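Local coordinates for protein platelet aggregation factor Sm-hPAF (Streptococcus mitis, PDB 4GWI) that binds fucosylated Lewis glycans through this F-type lectin domain of lectinolysin, a toxin that probably forms pores in cholesterol-containing host membranes, at residues A18-T23 with T47-E52. The protein carries 2 engineered substitutions. Numbering follows the deposited sequence.
Sequences ASQSST and THTNFE. With FUC (alpha-L-fucopyranose), chain B.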
loop_
_atom_site.group_PDB
_atom_site.type_symbol
_atom_site.label_atom_id
_atom_site.label_comp_id
_atom_site.label_asym_id
_atom_site.label_seq_id
_atom_site.Cartn_x
_atom_site.Cartn_y
_atom_site.Cartn_z
ATOM N N ALA A 18 -3.180 10.582 -0.836
ATOM C CA ALA A 18 -3.544 9.190 -0.419
ATOM C C ALA A 18 -4.889 9.304 0.193
ATOM O O ALA A 18 -5.343 10.320 0.782
ATOM C CB ALA A 18 -2.502 8.567 0.566
ATOM N N SER A 19 -5.558 8.163 0.136
ATOM C CA SER A 19 -6.936 8.076 0.726
ATOM C C SER A 19 -7.159 6.613 1.130
ATOM O O SER A 19 -6.419 5.713 0.781
ATOM C CB SER A 19 -8.060 8.519 -0.237
ATOM O OG SER A 19 -8.056 7.712 -1.378
ATOM N N GLN A 20 -8.216 6.397 1.928
ATOM C CA GLN A 20 -8.487 5.019 2.339
ATOM C C GLN A 20 -10.013 4.931 2.683
ATOM O O GLN A 20 -10.735 5.958 2.756
ATOM C CB GLN A 20 -7.537 4.619 3.540
ATOM C CG GLN A 20 -7.787 5.527 4.772
ATOM C CD GLN A 20 -6.726 5.342 5.819
ATOM O OE1 GLN A 20 -5.736 4.647 5.608
ATOM N NE2 GLN A 20 -6.911 6.023 6.983
ATOM N N SER A 21 -10.426 3.702 2.849
ATOM C CA SER A 21 -11.887 3.443 3.046
ATOM C C SER A 21 -12.495 4.069 4.269
ATOM O O SER A 21 -13.681 4.466 4.180
ATOM C CB SER A 21 -12.077 1.875 3.000
ATOM O OG SER A 21 -11.295 1.240 3.971
ATOM N N SER A 22 -11.794 4.223 5.369
ATOM C CA SER A 22 -12.240 4.955 6.488
ATOM C C SER A 22 -10.963 5.180 7.335
ATOM O O SER A 22 -9.918 4.552 7.044
ATOM C CB SER A 22 -13.221 4.061 7.345
ATOM O OG SER A 22 -12.654 2.772 7.669
ATOM N N THR A 23 -11.103 5.978 8.406
ATOM C CA THR A 23 -9.958 6.251 9.283
ATOM C C THR A 23 -10.323 6.030 10.722
ATOM O O THR A 23 -11.418 6.501 11.103
ATOM C CB THR A 23 -9.496 7.743 9.050
ATOM O OG1 THR A 23 -9.154 7.882 7.627
ATOM C CG2 THR A 23 -8.278 8.068 9.923
ATOM N N THR A 47 -0.873 3.797 9.093
ATOM C CA THR A 47 -2.301 4.163 8.858
ATOM C C THR A 47 -3.213 3.176 9.620
ATOM O O THR A 47 -2.742 2.157 10.171
ATOM C CB THR A 47 -2.653 3.966 7.377
ATOM O OG1 THR A 47 -2.570 2.569 6.985
ATOM C CG2 THR A 47 -1.674 4.685 6.395
ATOM N N HIS A 48 -4.524 3.513 9.603
ATOM C CA HIS A 48 -5.503 2.551 10.238
ATOM C C HIS A 48 -6.872 2.900 9.763
ATOM O O HIS A 48 -7.307 4.066 9.869
ATOM C CB HIS A 48 -5.444 2.790 11.803
ATOM C CG HIS A 48 -5.878 1.622 12.622
ATOM N ND1 HIS A 48 -7.092 0.970 12.472
ATOM C CD2 HIS A 48 -5.215 1.037 13.697
ATOM C CE1 HIS A 48 -7.155 -0.018 13.425
ATOM N NE2 HIS A 48 -6.012 0.011 14.159
ATOM N N THR A 49 -7.563 1.896 9.191
ATOM C CA THR A 49 -8.974 2.119 8.855
ATOM C C THR A 49 -9.875 1.565 10.002
ATOM O O THR A 49 -9.363 1.016 10.994
ATOM C CB THR A 49 -9.390 1.379 7.598
ATOM O OG1 THR A 49 -9.301 -0.045 7.796
ATOM C CG2 THR A 49 -8.416 1.651 6.364
ATOM N N ASN A 50 -11.185 1.760 9.806
ATOM C CA ASN A 50 -12.068 1.059 10.740
ATOM C C ASN A 50 -11.893 -0.445 10.536
ATOM O O ASN A 50 -11.426 -0.939 9.537
ATOM C CB ASN A 50 -13.487 1.434 10.385
ATOM C CG ASN A 50 -13.817 2.901 10.652
ATOM O OD1 ASN A 50 -13.207 3.532 11.509
ATOM N ND2 ASN A 50 -14.914 3.370 10.048
ATOM N N PHE A 51 -12.388 -1.185 11.536
ATOM C CA PHE A 51 -12.628 -2.624 11.336
ATOM C C PHE A 51 -13.828 -2.690 10.438
ATOM O O PHE A 51 -14.945 -2.172 10.784
ATOM C CB PHE A 51 -13.010 -3.302 12.672
ATOM C CG PHE A 51 -11.891 -3.589 13.588
ATOM C CD1 PHE A 51 -11.433 -4.948 13.833
ATOM C CD2 PHE A 51 -11.281 -2.554 14.278
ATOM C CE1 PHE A 51 -10.375 -5.164 14.693
ATOM C CE2 PHE A 51 -10.186 -2.783 15.087
ATOM C CZ PHE A 51 -9.730 -4.097 15.328
ATOM N N GLU A 52 -13.672 -3.215 9.228
ATOM C CA GLU A 52 -14.746 -3.182 8.238
ATOM C C GLU A 52 -14.457 -4.260 7.229
ATOM O O GLU A 52 -13.354 -4.875 7.240
ATOM C CB GLU A 52 -14.885 -1.817 7.579
ATOM C CG GLU A 52 -13.606 -1.428 6.719
ATOM C CD GLU A 52 -13.767 -0.029 6.189
ATOM O OE1 GLU A 52 -14.895 0.452 5.838
ATOM O OE2 GLU A 52 -12.717 0.636 6.138
HETATM C C1 FUC B . -3.646 -2.027 19.234
HETATM C C2 FUC B . -4.688 -2.909 18.572
HETATM C C3 FUC B . -5.979 -2.173 18.382
HETATM C C4 FUC B . -5.703 -0.952 17.531
HETATM C C5 FUC B . -4.657 -0.135 18.259
HETATM C C6 FUC B . -4.319 1.139 17.521
HETATM O O2 FUC B . -4.906 -4.049 19.386
HETATM O O3 FUC B . -6.873 -3.004 17.760
HETATM O O4 FUC B . -5.258 -1.378 16.270
HETATM O O5 FUC B . -3.485 -0.870 18.458
HETATM O O HOH W 1 -4.838 2.024 5.695
HETATM O O HOH W 2 -15.679 2.299 4.334
#
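Thr23 and Thr49 bring their backbones within 4.3 Å of each other, CA to CA, where the chain leaving the edge strand 17-20 runs beside the irregular segment 47-52; two CA-H...O contacts, from Thr49 CA to the carbonyl O of Ser22 and from Thr23 CA to that of His48, line this approach. One carboxylate oxygen shows how a loop can be tied down by neighbouring hydroxyls. Glu52 OE2 accepts from Ser21 OG at 2.7 Å and from Ser22 OG at 2.6 Å, and the two donors come from opposite faces of the carboxylate plane, each more than 50° out of it. With OG between backbone N and carbonyl carbon (chi1 58° and 52°), each serine turns its hydroxyl toward Glu52. Ser21 OG is also hydrogen-bonded to Trp56 N on the neighbouring strand 56-61. Ser22 OG works twice, since it also accepts the backbone N-H of Asn50 at 2.8 Å, and this second bond ties the loop just ahead of Phe51. The other oxygen, Glu52 OE1, is joined to the carbonyl O of Ser21 by a bridging water. In this F-type lectin domain the same loop carries part of the fucose site. The His48 ring turns away from 18-23: ND1 donates to Thr49 O at 2.7 Å, while NE2, the other ring nitrogen, shares a nearly straight 2.6 Å hydrogen bond with fucose O4, which lies in the ring plane. Phe51 offers its edge to fucose O3, and Arg75 and Arg83 also hydrogen-bond the sugar. Thr49 CG2 rests against Ser22 O (3.3 Å), with Ser21 OG a little farther off. The extended Gln20 side chain lies alongside Thr47, a water linking OE1 to Thr47 OG1; its NE2 donates to Gly27 O and, in the amide plane, to Thr23 OG1, and Thr47 OG1 is bonded to Leu138 N.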